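PDB 6BIO: clan CA, family C40, NlpC/P60 superfamily cysteine peptidase from Trichomonas vaginalis, which probably acts as a cysteine-type peptidase of the NlpC/P60 kind, hydrolysing peptide bonds in bacterial peptidoglycan. Local coordinates for residues K32-L41 against F63-W74. Residues are numbered along the deposited sequence; the frame is centred on the assembly and turned at random.
Sequences KAYKSSNPDL and FAHVRIGTEDCW
Tyr34 and Trp74 form a hydrogen-bonded pair of an antiparallel sheet, where strand 30-34 meets the 63-68/71-76 beta hairpin, closed by a type II' turn from Ile68 to Glu71. Two backbone bonds join the pair: Tyr34 N to Trp74 O and Trp74 N to Tyr34 O, each 2.8 Å. Residues 35-41 then fold back across Phe63 and Trp74. The Trp74 indole is sandwiched: the Ser36-Ser37 backbone and Ser37 CB lie over one face, His65 against the opposite one. Ser37 CB sits 3.7 Å from the centroid of the six-membered ring, a CH-pi contact, while its OG turns to Glu60 and Asn61. Phe63 packs against the same loop; its CE1 meets Tyr34 CD2 at 3.8 Å with the ring planes at 75°, its CE2 touches Pro39 CD, and Leu41 CD2 comes to its edge. Pro39 CG lies over one face of the Tyr34 ring. On the hairpin, His65 NE2 donates almost straight to Asp72 OD2 (2.7 Å), probably helping to hold the imidazole against the indole. A further polar contact comes from Lys35, whose chain, bent at chi2 (-76°), brings NZ to the hairpin. Its NZ bonds Asp72 O and forms a salt bridge with Glu71 OE2, which also binds Tyr46 OH; NZ approaches this carboxylate oxygen from above its plane, at 2.8 Å.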
# COMPACT_ATOMS: atom_id res chain seq x y z
N LYS A 32 -0.28 4.65 17.56
CA LYS A 32 0.61 3.55 17.91
C LYS A 32 0.04 2.23 17.39
O LYS A 32 -1.16 1.97 17.51
CB LYS A 32 0.81 3.48 19.42
CG LYS A 32 1.71 4.58 19.92
CD LYS A 32 1.96 4.46 21.43
CE LYS A 32 2.96 5.54 21.92
NZ LYS A 32 3.37 5.32 23.33
N ALA A 33 0.91 1.37 16.89
CA ALA A 33 0.54 0.04 16.44
C ALA A 33 1.24 -1.00 17.31
O ALA A 33 2.36 -0.78 17.81
CB ALA A 33 0.91 -0.15 14.98
N TYR A 34 0.56 -2.12 17.48
CA TYR A 34 1.02 -3.21 18.32
C TYR A 34 0.87 -4.55 17.60
O TYR A 34 0.17 -4.68 16.62
CB TYR A 34 0.21 -3.25 19.63
CG TYR A 34 0.29 -1.98 20.41
CD1 TYR A 34 1.33 -1.75 21.28
CD2 TYR A 34 -0.66 -0.99 20.24
CE1 TYR A 34 1.42 -0.57 21.99
CE2 TYR A 34 -0.59 0.20 20.95
CZ TYR A 34 0.46 0.40 21.81
OH TYR A 34 0.55 1.57 22.54
N LYS A 35 1.53 -5.55 18.13
CA LYS A 35 1.46 -6.87 17.54
C LYS A 35 0.48 -7.79 18.26
O LYS A 35 0.40 -8.98 17.93
CB LYS A 35 2.87 -7.49 17.49
CG LYS A 35 3.75 -6.86 16.38
CD LYS A 35 3.36 -7.37 15.01
CE LYS A 35 3.96 -6.55 13.90
NZ LYS A 35 3.62 -7.19 12.61
N SER A 36 -0.30 -7.27 19.20
CA SER A 36 -1.40 -8.03 19.81
C SER A 36 -2.49 -7.06 20.27
O SER A 36 -2.27 -5.85 20.35
CB SER A 36 -0.94 -8.85 20.98
OG SER A 36 -0.88 -8.07 22.10
N SER A 37 -3.66 -7.61 20.57
CA SER A 37 -4.78 -6.86 21.09
C SER A 37 -4.74 -6.69 22.60
O SER A 37 -5.69 -6.15 23.19
CB SER A 37 -6.07 -7.51 20.70
OG SER A 37 -6.21 -8.76 21.37
N ASN A 38 -3.69 -7.18 23.23
CA ASN A 38 -3.44 -6.95 24.66
C ASN A 38 -1.95 -6.72 24.83
O ASN A 38 -1.22 -7.55 25.38
CB ASN A 38 -3.92 -8.17 25.45
CG ASN A 38 -4.00 -7.91 26.92
OD1 ASN A 38 -3.60 -6.85 27.42
ND2 ASN A 38 -4.52 -8.89 27.64
N PRO A 39 -1.46 -5.59 24.36
CA PRO A 39 -0.02 -5.40 24.21
C PRO A 39 0.59 -4.87 25.48
O PRO A 39 -0.09 -4.39 26.39
CB PRO A 39 0.08 -4.32 23.13
CG PRO A 39 -1.20 -3.54 23.27
CD PRO A 39 -2.23 -4.53 23.68
N ASP A 40 1.91 -4.99 25.52
CA ASP A 40 2.75 -4.14 26.34
C ASP A 40 2.66 -2.75 25.73
O ASP A 40 3.28 -2.47 24.70
CB ASP A 40 4.17 -4.71 26.29
CG ASP A 40 5.15 -3.94 27.11
OD1 ASP A 40 4.75 -2.86 27.63
OD2 ASP A 40 6.33 -4.42 27.21
N LEU A 41 1.87 -1.86 26.33
CA LEU A 41 1.56 -0.59 25.67
C LEU A 41 2.76 0.32 25.51
O LEU A 41 2.73 1.24 24.68
CB LEU A 41 0.47 0.15 26.42
CG LEU A 41 -0.92 -0.50 26.36
CD1 LEU A 41 -1.88 0.03 27.44
CD2 LEU A 41 -1.58 -0.31 25.00
N PHE A 63 -9.17 -2.70 20.00
CA PHE A 63 -8.29 -2.52 18.86
C PHE A 63 -8.91 -3.05 17.58
O PHE A 63 -9.69 -4.00 17.59
CB PHE A 63 -6.99 -3.30 19.10
CG PHE A 63 -6.11 -2.74 20.19
CD1 PHE A 63 -5.19 -1.73 19.93
CD2 PHE A 63 -6.16 -3.26 21.47
CE1 PHE A 63 -4.38 -1.24 20.91
CE2 PHE A 63 -5.37 -2.75 22.48
CZ PHE A 63 -4.48 -1.74 22.20
N ALA A 64 -8.51 -2.46 16.48
CA ALA A 64 -8.73 -3.00 15.15
C ALA A 64 -7.47 -3.76 14.72
O ALA A 64 -6.35 -3.25 14.87
CB ALA A 64 -8.99 -1.89 14.14
N HIS A 65 -7.66 -4.97 14.19
CA HIS A 65 -6.61 -5.75 13.59
C HIS A 65 -6.58 -5.37 12.12
O HIS A 65 -7.57 -5.61 11.41
CB HIS A 65 -6.93 -7.22 13.75
CG HIS A 65 -5.79 -8.12 13.43
ND1 HIS A 65 -5.92 -9.49 13.40
CD2 HIS A 65 -4.48 -7.85 13.16
CE1 HIS A 65 -4.74 -10.03 13.12
NE2 HIS A 65 -3.86 -9.06 12.98
N VAL A 66 -5.49 -4.75 11.67
CA VAL A 66 -5.41 -4.20 10.32
C VAL A 66 -4.26 -4.85 9.56
O VAL A 66 -3.32 -5.38 10.14
CB VAL A 66 -5.32 -2.64 10.32
CG1 VAL A 66 -6.51 -2.04 11.09
CG2 VAL A 66 -4.00 -2.17 10.94
N ARG A 67 -4.34 -4.73 8.24
CA ARG A 67 -3.39 -5.39 7.37
C ARG A 67 -3.08 -4.49 6.20
O ARG A 67 -3.98 -3.89 5.59
CB ARG A 67 -3.96 -6.70 6.86
CG ARG A 67 -3.03 -7.48 5.90
CD ARG A 67 -3.70 -8.76 5.46
NE ARG A 67 -4.80 -8.58 4.55
CZ ARG A 67 -4.66 -8.44 3.23
NH1 ARG A 67 -3.47 -8.31 2.68
NH2 ARG A 67 -5.73 -8.45 2.45
N ILE A 68 -1.78 -4.40 5.89
CA ILE A 68 -1.29 -3.75 4.67
C ILE A 68 -0.39 -4.77 3.99
O ILE A 68 0.66 -5.12 4.52
CB ILE A 68 -0.53 -2.46 4.99
CG1 ILE A 68 -1.44 -1.46 5.71
CG2 ILE A 68 0.07 -1.82 3.71
CD1 ILE A 68 -0.61 -0.47 6.53
N GLY A 69 -0.82 -5.32 2.87
CA GLY A 69 -0.01 -6.35 2.23
C GLY A 69 0.21 -7.53 3.15
O GLY A 69 -0.74 -8.13 3.67
N THR A 70 1.47 -7.87 3.35
CA THR A 70 1.84 -8.99 4.19
C THR A 70 1.95 -8.62 5.65
O THR A 70 2.23 -9.49 6.47
CB THR A 70 3.18 -9.60 3.74
OG1 THR A 70 4.19 -8.59 3.82
CG2 THR A 70 3.15 -10.08 2.31
N GLU A 71 1.79 -7.35 6.02
CA GLU A 71 1.98 -6.88 7.38
C GLU A 71 0.65 -6.73 8.08
O GLU A 71 -0.29 -6.15 7.53
CB GLU A 71 2.71 -5.53 7.34
CG GLU A 71 3.13 -4.97 8.69
CD GLU A 71 4.31 -5.67 9.34
OE1 GLU A 71 5.02 -6.43 8.63
OE2 GLU A 71 4.51 -5.47 10.57
N ASP A 72 0.56 -7.20 9.31
CA ASP A 72 -0.61 -6.96 10.16
C ASP A 72 -0.19 -6.43 11.52
O ASP A 72 0.90 -6.71 12.03
CB ASP A 72 -1.51 -8.22 10.28
CG ASP A 72 -0.88 -9.28 11.13
OD1 ASP A 72 0.10 -9.91 10.66
OD2 ASP A 72 -1.32 -9.48 12.27
N CYS A 73 -1.10 -5.67 12.13
CA CYS A 73 -0.86 -5.08 13.43
C CYS A 73 -2.21 -4.66 14.01
O CYS A 73 -3.27 -4.81 13.38
CB CYS A 73 0.10 -3.89 13.32
SG CYS A 73 -0.50 -2.52 12.37
N TRP A 74 -2.16 -4.11 15.21
CA TRP A 74 -3.35 -3.72 15.95
C TRP A 74 -3.22 -2.26 16.33
O TRP A 74 -2.18 -1.84 16.85
CB TRP A 74 -3.46 -4.55 17.22
CG TRP A 74 -3.67 -6.01 17.00
CD1 TRP A 74 -2.72 -6.95 16.72
CD2 TRP A 74 -4.92 -6.72 17.04
NE1 TRP A 74 -3.29 -8.19 16.59
CE2 TRP A 74 -4.64 -8.08 16.82
CE3 TRP A 74 -6.24 -6.34 17.27
CZ2 TRP A 74 -5.63 -9.05 16.82
CZ3 TRP A 74 -7.24 -7.31 17.27
CH2 TRP A 74 -6.93 -8.65 17.03